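Local structure of major allergen Alt a 1 (Alternaria alternata, 3V0R) at residues G12-K17 with I92-T97; L34-K39 with M71-D76; H60-C65 with L83-V88. The protein is of uncertain cellular role but may bind and inhibit the beta-glucanase activity of host plant thaumatin-like proteins. All blocks are in the same frame, centred on the assembly; numbering follows the deposited sequence.

Interaction 1. Residues G12-K17 with I92-T97. With 8AC (8-aminooctanoic acid), chain L; 0FU (2,5,6-triaminopyrimidin-4-ol), chain J; SO4 (sulfate ion), chain B.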
loop_
_atom_site.group_PDB
_atom_site.type_symbol
_atom_site.label_atom_id
_atom_site.label_comp_id
_atom_site.label_asym_id
_atom_site.label_seq_id
_atom_site.Cartn_x
_atom_site.Cartn_y
_atom_site.Cartn_z
ATOM N N GLY A 12 -10.863 -26.423 -7.128
ATOM C CA GLY A 12 -9.861 -27.364 -6.702
ATOM C C GLY A 12 -8.900 -26.711 -5.721
ATOM O O GLY A 12 -8.769 -25.509 -5.683
ATOM N N ASP A 13 -8.167 -27.504 -4.985
ATOM C CA ASP A 13 -7.189 -26.937 -4.050
ATOM C C ASP A 13 -6.094 -26.176 -4.774
ATOM O O ASP A 13 -5.461 -25.320 -4.175
ATOM C CB ASP A 13 -6.536 -28.022 -3.222
ATOM C CG ASP A 13 -7.414 -28.541 -2.089
ATOM O OD1 ASP A 13 -8.306 -27.872 -1.607
ATOM O OD2 ASP A 13 -7.190 -29.706 -1.681
ATOM N N TYR A 14 -5.825 -26.546 -6.044
ATOM C CA TYR A 14 -4.752 -25.917 -6.830
ATOM C C TYR A 14 -5.303 -25.135 -8.020
ATOM O O TYR A 14 -4.579 -24.814 -8.961
ATOM C CB TYR A 14 -3.765 -27.005 -7.272
ATOM C CG TYR A 14 -3.046 -27.576 -6.062
ATOM C CD1 TYR A 14 -3.457 -28.744 -5.499
ATOM C CD2 TYR A 14 -1.998 -26.882 -5.477
ATOM C CE1 TYR A 14 -2.831 -29.271 -4.362
ATOM C CE2 TYR A 14 -1.360 -27.406 -4.356
ATOM C CZ TYR A 14 -1.812 -28.551 -3.813
ATOM O OH TYR A 14 -1.192 -29.064 -2.695
ATOM N N VAL A 15 -6.589 -24.819 -7.951
ATOM C CA VAL A 15 -7.290 -24.040 -8.967
ATOM C C VAL A 15 -7.792 -22.717 -8.415
ATOM O O VAL A 15 -8.500 -22.670 -7.378
ATOM C CB VAL A 15 -8.474 -24.871 -9.516
ATOM C CG1 VAL A 15 -9.229 -24.053 -10.594
ATOM C CG2 VAL A 15 -7.955 -26.189 -10.107
ATOM N N TRP A 16 -7.363 -21.626 -9.041
ATOM C CA TRP A 16 -7.713 -20.269 -8.642
ATOM C C TRP A 16 -8.451 -19.571 -9.729
ATOM O O TRP A 16 -8.216 -19.871 -10.920
ATOM C CB TRP A 16 -6.484 -19.476 -8.263
ATOM C CG TRP A 16 -5.724 -19.948 -7.067
ATOM C CD1 TRP A 16 -6.103 -20.856 -6.113
ATOM C CD2 TRP A 16 -4.379 -19.515 -6.649
ATOM N NE1 TRP A 16 -5.126 -20.994 -5.166
ATOM C CE2 TRP A 16 -4.075 -20.197 -5.461
ATOM C CE3 TRP A 16 -3.443 -18.653 -7.188
ATOM C CZ2 TRP A 16 -2.867 -20.025 -4.797
ATOM C CZ3 TRP A 16 -2.259 -18.463 -6.514
ATOM C CH2 TRP A 16 -1.957 -19.184 -5.366
ATOM N N LYS A 17 -9.306 -18.597 -9.375
ATOM C CA LYS A 17 -10.089 -17.841 -10.355
ATOM C C LYS A 17 -9.414 -16.515 -10.550
ATOM O O LYS A 17 -9.012 -15.884 -9.552
ATOM C CB LYS A 17 -11.469 -17.593 -9.760
ATOM C CG LYS A 17 -12.401 -16.828 -10.686
ATOM C CD LYS A 17 -13.792 -16.715 -10.040
ATOM C CE LYS A 17 -13.852 -15.441 -9.211
ATOM N NZ LYS A 17 -15.237 -15.168 -8.681
ATOM N N ILE A 92 10.219 -26.977 -4.247
ATOM C CA ILE A 92 8.907 -26.999 -4.872
ATOM C C ILE A 92 8.540 -25.614 -5.331
ATOM O O ILE A 92 8.478 -24.690 -4.521
ATOM C CB ILE A 92 7.820 -27.466 -3.883
ATOM C CG1 ILE A 92 8.122 -28.895 -3.379
ATOM C CG2 ILE A 92 6.444 -27.440 -4.528
ATOM C CD1 ILE A 92 7.179 -29.331 -2.228
ATOM N N THR A 93 8.279 -25.492 -6.626
ATOM C CA THR A 93 7.772 -24.295 -7.231
ATOM C C THR A 93 6.594 -24.683 -8.086
ATOM O O THR A 93 6.671 -25.673 -8.829
ATOM C CB THR A 93 8.859 -23.632 -8.127
ATOM O OG1 THR A 93 9.913 -23.111 -7.294
ATOM C CG2 THR A 93 8.292 -22.469 -8.930
ATOM N N TYR A 94 5.499 -23.928 -8.002
ATOM C CA TYR A 94 4.344 -24.124 -8.879
ATOM C C TYR A 94 4.329 -23.053 -9.906
ATOM O O TYR A 94 4.752 -21.936 -9.629
ATOM C CB TYR A 94 3.037 -24.018 -8.111
ATOM C CG TYR A 94 2.834 -24.969 -6.982
ATOM C CD1 TYR A 94 3.278 -26.260 -7.065
ATOM C CD2 TYR A 94 2.132 -24.592 -5.848
ATOM C CE1 TYR A 94 3.118 -27.142 -5.986
ATOM C CE2 TYR A 94 1.943 -25.488 -4.764
ATOM C CZ TYR A 94 2.427 -26.742 -4.868
ATOM O OH TYR A 94 2.246 -27.652 -3.844
ATOM N N VAL A 95 3.871 -23.373 -11.117
ATOM C CA VAL A 95 3.583 -22.414 -12.152
ATOM C C VAL A 95 2.203 -22.639 -12.675
ATOM O O VAL A 95 1.602 -23.692 -12.413
ATOM C CB VAL A 95 4.591 -22.378 -13.317
ATOM C CG1 VAL A 95 5.977 -22.007 -12.839
ATOM C CG2 VAL A 95 4.630 -23.730 -14.047
ATOM N N ALA A 96 1.608 -21.624 -13.325
ATOM C CA ALA A 96 0.290 -21.763 -13.846
ATOM C C ALA A 96 0.089 -20.774 -14.974
ATOM O O ALA A 96 0.647 -19.662 -14.911
ATOM C CB ALA A 96 -0.814 -21.508 -12.779
ATOM N N THR A 97 -0.752 -21.126 -15.942
ATOM C CA THR A 97 -0.975 -20.211 -17.047
ATOM C C THR A 97 -2.415 -20.062 -17.397
ATOM O O THR A 97 -3.224 -20.933 -17.158
ATOM C CB THR A 97 -0.191 -20.617 -18.360
ATOM O OG1 THR A 97 -0.719 -21.846 -18.894
ATOM C CG2 THR A 97 1.345 -20.710 -18.145
HETATM N NAA 8AC L . -4.332 -30.850 1.800
HETATM O OAB 8AC L . -0.681 -23.289 -4.006
HETATM O OAC 8AC L . -1.028 -22.072 -2.280
HETATM C CAD 8AC L . -3.930 -29.445 1.633
HETATM C CAE 8AC L . -4.298 -29.000 0.235
HETATM C CAF 8AC L . -4.507 -27.501 0.149
HETATM C CAG 8AC L . -3.253 -26.894 -0.496
HETATM C CAH 8AC L . -3.578 -25.703 -1.322
HETATM C CAI 8AC L . -2.261 -24.946 -1.664
HETATM C CAJ 8AC L . -2.519 -23.943 -2.764
HETATM C CAK 8AC L . -1.301 -23.026 -3.002
HETATM C C4 0FU J . -0.090 -26.467 1.538
HETATM N N3 0FU J . -0.219 -27.805 1.740
HETATM C C2 0FU J . 0.272 -28.720 0.860
HETATM N NAA 0FU J . 0.112 -30.027 1.120
HETATM N N1 0FU J . 0.920 -28.342 -0.263
HETATM C C6 0FU J . 1.076 -27.010 -0.517
HETATM N NAB 0FU J . 1.701 -26.626 -1.605
HETATM C C5 0FU J . 0.573 -26.025 0.380
HETATM N NAC 0FU J . 0.711 -24.690 0.171
HETATM O O4 0FU J . -0.586 -25.517 2.407
HETATM S S SO4 B . -15.916 -12.283 -6.299
HETATM O O1 SO4 B . -14.661 -12.645 -7.045
HETATM O O2 SO4 B . -17.074 -12.862 -7.043
HETATM O O3 SO4 B . -15.836 -12.854 -4.917
HETATM O O4 SO4 B . -16.169 -10.816 -6.185
#
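Tyr14 and Tyr94 come closest across the contact, their CA atoms 9.5 Å apart, the first in a type I turn from Gly12 to Val15 that leads into strand 15-25, the second near the start of strand 93-106. Strand 114-128 lies between these two strands in the antiparallel sheet, and the turn is closed by Val15 N bonding to Gly12 O. The rings form an offset edge-to-face pair, centroids 5.6 Å apart and planes at 80°, with the edge of Tyr14 directed at the face of Tyr94; Tyr14 CE2 comes within 3.7 Å of Tyr94 OH. With CG of Tyr94 beside its backbone N (chi1 -59°), the ring reaches toward the turn. Two bound molecules lie against the pair. The octanoic chain of 8-aminooctanoic acid passes over one face of Tyr14, and its CAH lies 3.4 Å from Asp13 O. Its carboxyl end meets ring edges, with OAB 3.5 Å from Tyr94 CE2 and OAC 3.7 Å from Trp16 CZ2. The triaminopyrimidinol donates from NAB to Tyr94 OH at 2.5 Å, an unusually short separation to be read with caution, and its N1 is 3.3 Å from Tyr14 OH. The tyrosine pair is thus a largely apolar wall fringed by hydroxyls, a surface able to take an aliphatic chain along a ring face and a polar heterocycle at the ring edges.

Interaction 2. Residues L34-K39 with M71-D76. With 0FU (2,5,6-triaminopyrimidin-4-ol), chain M.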
loop_
_atom_site.group_PDB
_atom_site.type_symbol
_atom_site.label_atom_id
_atom_site.label_comp_id
_atom_site.label_asym_id
_atom_site.label_seq_id
_atom_site.Cartn_x
_atom_site.Cartn_y
_atom_site.Cartn_z
ATOM N N LEU A 34 -1.044 -2.801 -15.117
ATOM C CA LEU A 34 -1.681 -4.077 -15.356
ATOM C C LEU A 34 -2.064 -4.696 -14.028
ATOM O O LEU A 34 -1.282 -4.634 -13.067
ATOM C CB LEU A 34 -0.652 -4.982 -16.081
ATOM C CG LEU A 34 -0.938 -6.068 -17.067
ATOM C CD1 LEU A 34 -1.752 -5.650 -18.240
ATOM C CD2 LEU A 34 0.426 -6.512 -17.621
ATOM N N GLY A 35 -3.231 -5.309 -13.966
ATOM C CA GLY A 35 -3.657 -5.983 -12.773
ATOM C C GLY A 35 -4.841 -6.902 -12.924
ATOM O O GLY A 35 -5.556 -6.859 -13.918
ATOM N N PHE A 36 -5.070 -7.714 -11.886
ATOM C CA PHE A 36 -6.164 -8.674 -11.895
ATOM C C PHE A 36 -6.348 -9.225 -10.502
ATOM O O PHE A 36 -5.497 -9.037 -9.656
ATOM C CB PHE A 36 -5.898 -9.824 -12.905
ATOM C CG PHE A 36 -4.569 -10.443 -12.741
ATOM C CD1 PHE A 36 -3.465 -9.955 -13.456
ATOM C CD2 PHE A 36 -4.383 -11.525 -11.860
ATOM C CE1 PHE A 36 -2.213 -10.504 -13.265
ATOM C CE2 PHE A 36 -3.108 -12.074 -11.673
ATOM C CZ PHE A 36 -2.037 -11.564 -12.376
ATOM N N ASN A 37 -7.503 -9.785 -10.227
ATOM C CA ASN A 37 -7.826 -10.352 -8.912
ATOM C C ASN A 37 -7.605 -11.847 -8.974
ATOM O O ASN A 37 -7.889 -12.491 -10.038
ATOM C CB ASN A 37 -9.290 -10.085 -8.551
ATOM C CG ASN A 37 -9.572 -8.611 -8.223
ATOM O OD1 ASN A 37 -8.632 -7.826 -7.894
ATOM N ND2 ASN A 37 -10.883 -8.228 -8.239
ATOM N N ILE A 38 -7.104 -12.416 -7.898
ATOM C CA ILE A 38 -6.888 -13.877 -7.783
ATOM C C ILE A 38 -7.629 -14.386 -6.560
ATOM O O ILE A 38 -7.472 -13.809 -5.447
ATOM C CB ILE A 38 -5.433 -14.185 -7.575
ATOM C CG1 ILE A 38 -4.587 -13.661 -8.740
ATOM C CG2 ILE A 38 -5.213 -15.697 -7.324
ATOM C CD1 ILE A 38 -3.128 -14.053 -8.599
ATOM N N LYS A 39 -8.432 -15.412 -6.720
ATOM C CA LYS A 39 -9.237 -15.955 -5.621
ATOM C C LYS A 39 -9.186 -17.462 -5.552
ATOM O O LYS A 39 -9.310 -18.135 -6.586
ATOM C CB LYS A 39 -10.688 -15.482 -5.785
ATOM C CG LYS A 39 -11.570 -15.737 -4.587
ATOM C CD LYS A 39 -13.007 -15.286 -4.775
ATOM C CE LYS A 39 -13.707 -15.126 -3.424
ATOM N NZ LYS A 39 -13.633 -16.356 -2.599
ATOM N N MET A 71 3.625 -14.284 -4.450
ATOM C CA MET A 71 3.385 -14.677 -5.849
ATOM C C MET A 71 4.103 -13.697 -6.799
ATOM O O MET A 71 4.072 -12.491 -6.573
ATOM C CB MET A 71 1.918 -14.547 -6.186
ATOM C CG MET A 71 0.989 -15.509 -5.476
ATOM S SD MET A 71 1.358 -17.219 -5.906
ATOM C CE MET A 71 1.170 -17.048 -7.683
ATOM N N ASP A 72 4.658 -14.250 -7.869
ATOM C CA ASP A 72 5.169 -13.476 -9.018
ATOM C C ASP A 72 4.328 -13.769 -10.195
ATOM O O ASP A 72 3.744 -14.840 -10.288
ATOM C CB ASP A 72 6.606 -13.812 -9.342
ATOM C CG ASP A 72 7.597 -13.310 -8.240
ATOM O OD1 ASP A 72 7.279 -12.391 -7.478
ATOM O OD2 ASP A 72 8.710 -13.851 -8.183
ATOM N N PHE A 73 4.261 -12.804 -11.119
ATOM C CA PHE A 73 3.604 -13.007 -12.396
ATOM C C PHE A 73 4.401 -12.428 -13.557
ATOM O O PHE A 73 5.245 -11.565 -13.381
ATOM C CB PHE A 73 2.191 -12.453 -12.385
ATOM C CG PHE A 73 2.113 -10.951 -12.598
ATOM C CD1 PHE A 73 2.345 -10.095 -11.588
ATOM C CD2 PHE A 73 1.762 -10.423 -13.851
ATOM C CE1 PHE A 73 2.213 -8.709 -11.734
ATOM C CE2 PHE A 73 1.641 -9.035 -14.029
ATOM C CZ PHE A 73 1.874 -8.173 -12.965
ATOM N N SER A 74 4.096 -12.933 -14.759
ATOM C CA SER A 74 4.608 -12.424 -15.986
ATOM C C SER A 74 3.479 -12.385 -17.011
ATOM O O SER A 74 2.510 -13.114 -16.861
ATOM C CB SER A 74 5.728 -13.377 -16.454
ATOM O OG SER A 74 6.414 -12.873 -17.582
ATOM N N PHE A 75 3.570 -11.535 -18.019
ATOM C CA PHE A 75 2.504 -11.381 -19.007
ATOM C C PHE A 75 3.116 -11.392 -20.371
ATOM O O PHE A 75 4.191 -10.787 -20.590
ATOM C CB PHE A 75 1.723 -10.073 -18.741
ATOM C CG PHE A 75 0.318 -10.051 -19.269
ATOM C CD1 PHE A 75 -0.653 -10.883 -18.724
ATOM C CD2 PHE A 75 -0.040 -9.200 -20.258
ATOM C CE1 PHE A 75 -1.951 -10.892 -19.243
ATOM C CE2 PHE A 75 -1.338 -9.186 -20.786
ATOM C CZ PHE A 75 -2.287 -10.050 -20.280
ATOM N N ASP A 76 2.452 -12.047 -21.343
ATOM C CA ASP A 76 2.785 -11.928 -22.755
ATOM C C ASP A 76 1.658 -11.151 -23.379
ATOM O O ASP A 76 0.608 -11.686 -23.621
ATOM C CB ASP A 76 2.878 -13.333 -23.388
ATOM C CG ASP A 76 4.219 -14.031 -23.092
ATOM O OD1 ASP A 76 5.151 -13.438 -22.511
ATOM O OD2 ASP A 76 4.362 -15.200 -23.484
HETATM C C4 0FU M . -4.647 -2.593 -9.029
HETATM N N3 0FU M . -4.087 -2.171 -10.169
HETATM C C2 0FU M . -4.543 -2.630 -11.354
HETATM N NAA 0FU M . -3.933 -2.157 -12.460
HETATM N N1 0FU M . -5.582 -3.513 -11.435
HETATM C C6 0FU M . -6.165 -3.963 -10.315
HETATM N NAB 0FU M . -7.168 -4.850 -10.359
HETATM C C5 0FU M . -5.692 -3.486 -9.085
HETATM N NAC 0FU M . -6.193 -3.873 -7.912
HETATM O O4 0FU M . -4.258 -2.171 -7.799
#
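Phe36 (chi1 51°) and Phe73 (chi1 81°) both hold CG between the backbone N and the carbonyl carbon; with each CB pointing toward the other segment, this carries the two rings into the barrel interior between strands 33-40 and 72-76. The edge of Phe36 is set against a face of Phe73 in a nearly perpendicular T-shaped stack, planes at 89° and centroids 5.5 Å apart. Phe36 CE1 does the touching, 4.0 Å from Phe73 CD2 and above the rim of that ring rather than its centre. Next to this pair Leu34 CD2 lies obliquely against the Phe75 ring, 3.8 Å from Phe75 CD2 and nearly as close to Phe75 CG. Around the cluster pack Leu82 and Leu84 of strand 81-87, Ile18 and Phe21 of strand 15-25, and the Cys50-Cys65 disulfide. On the outer side of strand 33-40 the triaminopyrimidinol lies against the backbone, its N1 3.4 Å from Gly35 CA. Four other strands separate 33-40 from 72-76 along the sheet, so these side chains bridge the barrel lumen, where the strands themselves do not pair. All four residues are buried hydrocarbon: across this contact the two walls meet through dispersion and edge-to-face ring electrostatics, with no polar partner between these segments.

Interaction 3. Residues H60-C65 with L83-V88. With 8AC (8-aminooctanoic acid), chain L.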
loop_
_atom_site.group_PDB
_atom_site.type_symbol
_atom_site.label_atom_id
_atom_site.label_comp_id
_atom_site.label_asym_id
_atom_site.label_seq_id
_atom_site.Cartn_x
_atom_site.Cartn_y
_atom_site.Cartn_z
ATOM N N HIS A 60 7.328 -10.986 -20.693
ATOM C CA HIS A 60 8.213 -12.021 -20.228
ATOM C C HIS A 60 9.206 -11.565 -19.187
ATOM O O HIS A 60 10.389 -11.802 -19.324
ATOM C CB HIS A 60 8.910 -12.788 -21.335
ATOM C CG HIS A 60 9.483 -11.976 -22.393
ATOM N ND1 HIS A 60 8.787 -11.655 -23.515
ATOM C CD2 HIS A 60 10.778 -11.483 -22.565
ATOM C CE1 HIS A 60 9.562 -10.932 -24.341
ATOM N NE2 HIS A 60 10.794 -10.805 -23.769
ATOM N N LYS A 61 8.692 -10.871 -18.179
ATOM C CA LYS A 61 9.491 -10.418 -17.043
ATOM C C LYS A 61 8.709 -10.640 -15.766
ATOM O O LYS A 61 7.554 -10.363 -15.728
ATOM C CB LYS A 61 9.792 -8.956 -17.208
ATOM C CG LYS A 61 10.602 -8.402 -16.062
ATOM C CD LYS A 61 10.826 -6.916 -16.211
ATOM C CE LYS A 61 11.763 -6.500 -15.054
ATOM N NZ LYS A 61 11.745 -5.057 -15.012
ATOM N N TRP A 62 9.347 -11.151 -14.715
ATOM C CA TRP A 62 8.642 -11.394 -13.447
ATOM C C TRP A 62 8.392 -10.090 -12.731
ATOM O O TRP A 62 9.310 -9.271 -12.589
ATOM C CB TRP A 62 9.487 -12.233 -12.501
ATOM C CG TRP A 62 9.645 -13.684 -12.927
ATOM C CD1 TRP A 62 10.827 -14.357 -13.193
ATOM C CD2 TRP A 62 8.614 -14.648 -13.104
ATOM N NE1 TRP A 62 10.563 -15.662 -13.542
ATOM C CE2 TRP A 62 9.270 -15.887 -13.528
ATOM C CE3 TRP A 62 7.243 -14.635 -12.988
ATOM C CZ2 TRP A 62 8.580 -17.005 -13.798
ATOM C CZ3 TRP A 62 6.579 -15.785 -13.279
ATOM C CH2 TRP A 62 7.258 -16.948 -13.669
ATOM N N TYR A 63 7.170 -9.883 -12.278
ATOM C CA TYR A 63 6.842 -8.785 -11.402
ATOM C C TYR A 63 6.237 -9.403 -10.156
ATOM O O TYR A 63 5.514 -10.373 -10.227
ATOM C CB TYR A 63 5.816 -7.845 -12.057
ATOM C CG TYR A 63 6.359 -7.073 -13.224
ATOM C CD1 TYR A 63 7.080 -5.904 -12.997
ATOM C CD2 TYR A 63 6.141 -7.467 -14.536
ATOM C CE1 TYR A 63 7.612 -5.160 -14.060
ATOM C CE2 TYR A 63 6.700 -6.727 -15.606
ATOM C CZ TYR A 63 7.409 -5.583 -15.338
ATOM O OH TYR A 63 7.935 -4.846 -16.373
ATOM N N SER A 64 6.500 -8.784 -9.009
ATOM C CA SER A 64 5.843 -9.168 -7.796
ATOM C C SER A 64 4.382 -8.863 -7.923
ATOM O O SER A 64 4.021 -7.856 -8.508
ATOM C CB SER A 64 6.466 -8.368 -6.640
ATOM O OG SER A 64 5.798 -8.758 -5.460
ATOM N N CYS A 65 3.508 -9.671 -7.340
ATOM C CA CYS A 65 2.093 -9.319 -7.314
ATOM C C CYS A 65 1.774 -8.087 -6.471
ATOM O O CYS A 65 0.773 -7.440 -6.691
ATOM C CB CYS A 65 1.231 -10.501 -6.851
ATOM S SG CYS A 65 0.873 -11.680 -8.169
ATOM N N LEU A 83 1.278 -15.823 -16.698
ATOM C CA LEU A 83 2.041 -16.866 -16.029
ATOM C C LEU A 83 2.229 -16.454 -14.566
ATOM O O LEU A 83 2.563 -15.334 -14.273
ATOM C CB LEU A 83 3.414 -16.965 -16.697
ATOM C CG LEU A 83 4.466 -17.831 -16.057
ATOM C CD1 LEU A 83 4.038 -19.260 -15.999
ATOM C CD2 LEU A 83 5.844 -17.752 -16.789
ATOM N N LEU A 84 1.893 -17.359 -13.660
ATOM C CA LEU A 84 2.104 -17.173 -12.212
ATOM C C LEU A 84 3.156 -18.132 -11.719
ATOM O O LEU A 84 3.264 -19.233 -12.235
ATOM C CB LEU A 84 0.802 -17.439 -11.462
ATOM C CG LEU A 84 -0.400 -16.564 -11.759
ATOM C CD1 LEU A 84 -1.680 -17.118 -11.090
ATOM C CD2 LEU A 84 -0.102 -15.138 -11.222
ATOM N N LYS A 85 3.889 -17.760 -10.678
ATOM C CA LYS A 85 4.831 -18.604 -10.054
ATOM C C LYS A 85 4.775 -18.462 -8.554
ATOM O O LYS A 85 4.718 -17.345 -8.036
ATOM C CB LYS A 85 6.210 -18.238 -10.536
ATOM C CG LYS A 85 7.310 -19.001 -9.874
ATOM C CD LYS A 85 8.692 -18.635 -10.386
ATOM C CE LYS A 85 9.116 -17.252 -9.938
ATOM N NZ LYS A 85 10.549 -16.955 -10.299
ATOM N N GLN A 86 4.799 -19.583 -7.857
ATOM C CA GLN A 86 4.774 -19.630 -6.396
ATOM C C GLN A 86 5.900 -20.602 -5.934
ATOM O O GLN A 86 5.827 -21.823 -6.173
ATOM C CB GLN A 86 3.396 -20.213 -5.950
ATOM C CG GLN A 86 3.132 -20.136 -4.425
ATOM C CD GLN A 86 1.943 -20.918 -3.941
ATOM O OE1 GLN A 86 1.247 -21.618 -4.699
ATOM N NE2 GLN A 86 1.714 -20.861 -2.638
ATOM N N LYS A 87 6.903 -20.075 -5.275
ATOM C CA LYS A 87 7.930 -20.921 -4.734
ATOM C C LYS A 87 7.610 -21.301 -3.271
ATOM O O LYS A 87 7.829 -20.490 -2.326
ATOM C CB LYS A 87 9.268 -20.194 -4.804
ATOM C CG LYS A 87 10.421 -21.045 -4.309
ATOM C CD LYS A 87 11.778 -20.418 -4.601
ATOM C CE LYS A 87 12.902 -21.363 -4.211
ATOM N NZ LYS A 87 14.222 -20.791 -4.611
ATOM N N VAL A 88 7.143 -22.527 -3.097
ATOM C CA VAL A 88 6.637 -23.037 -1.817
ATOM C C VAL A 88 7.779 -23.472 -0.882
ATOM O O VAL A 88 7.680 -23.382 0.328
ATOM C CB VAL A 88 5.694 -24.255 -2.116
ATOM C CG1 VAL A 88 5.250 -24.967 -0.837
ATOM C CG2 VAL A 88 4.484 -23.738 -2.877
HETATM N NAA 8AC L . -4.332 -30.850 1.800
HETATM O OAB 8AC L . -0.681 -23.289 -4.006
HETATM O OAC 8AC L . -1.028 -22.072 -2.280
HETATM C CAD 8AC L . -3.930 -29.445 1.633
HETATM C CAE 8AC L . -4.298 -29.000 0.235
HETATM C CAF 8AC L . -4.507 -27.501 0.149
HETATM C CAG 8AC L . -3.253 -26.894 -0.496
HETATM C CAH 8AC L . -3.578 -25.703 -1.322
HETATM C CAI 8AC L . -2.261 -24.946 -1.664
HETATM C CAJ 8AC L . -2.519 -23.943 -2.764
HETATM C CAK 8AC L . -1.301 -23.026 -3.002
#
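A cation-pi pair of Trp62 and Lys85 lies on the outer surface of the barrel, bridging two segments whose CA atoms come no nearer than 8.8 Å, at Trp62 and Leu84. The Lys85 side chain crosses that of Trp62 at about a right angle, over the indole face. Its NZ sits 3.7 Å from the centroid of the five-membered ring and 21° off the normal, while CE makes a CH-pi contact 3.9 Å from the centroid of the six-membered ring. Lys85 CB already lies 3.5 Å from Trp62 CH2, and a bend at chi3 (71°) turns CE and NZ over the indole. The ammonium and Trp62 NE1, both donors, do not bond to each other; the attraction is that of the cation to the ring face. Leu83 adds an apolar touch, its CD2 3.5 Å from Trp62 CH2 and oblique to the ring. Strand 72-76 lies between strands 63-64 and 81-87 in the antiparallel sheet, and its Asp72 touches both Trp62 and Lys85, where its charge would probably favour the ammonium. Cys65, at the end of 60-65, turns inward to its disulfide with Cys50. One residue beyond Lys85, Gln86 extends toward the ligand pocket: NE2 donates to OAC of 8-aminooctanoic acid at 3.0 Å (150° at the hydrogen), and OE1 lies 2.6 Å from OAB of the same carboxyl group.

Overall arrangement
The three contacts belong to one antiparallel barrel sheet. The centres of interactions 2 and 3 are about 8 Å apart, that of interaction 1 about 12 Å from interaction 3 and 13 Å from interaction 2. Along the chain, the segments of interactions 2 and 3 alternate, and those of interaction 1 enclose them all. Neighbouring strands couple them: Lys17 N probably bonds to Lys39 O, Tyr94 N to Gln86 O, and Ser74 N to Leu83 O. Interaction 2 lies in the barrel interior, interaction 3 mostly on the outer wall, and interaction 1 lines a ligand pocket. Residues of interactions 1 and 3 touch the same 8-aminooctanoic acid, so the pocket is assembled from segments far apart in sequence.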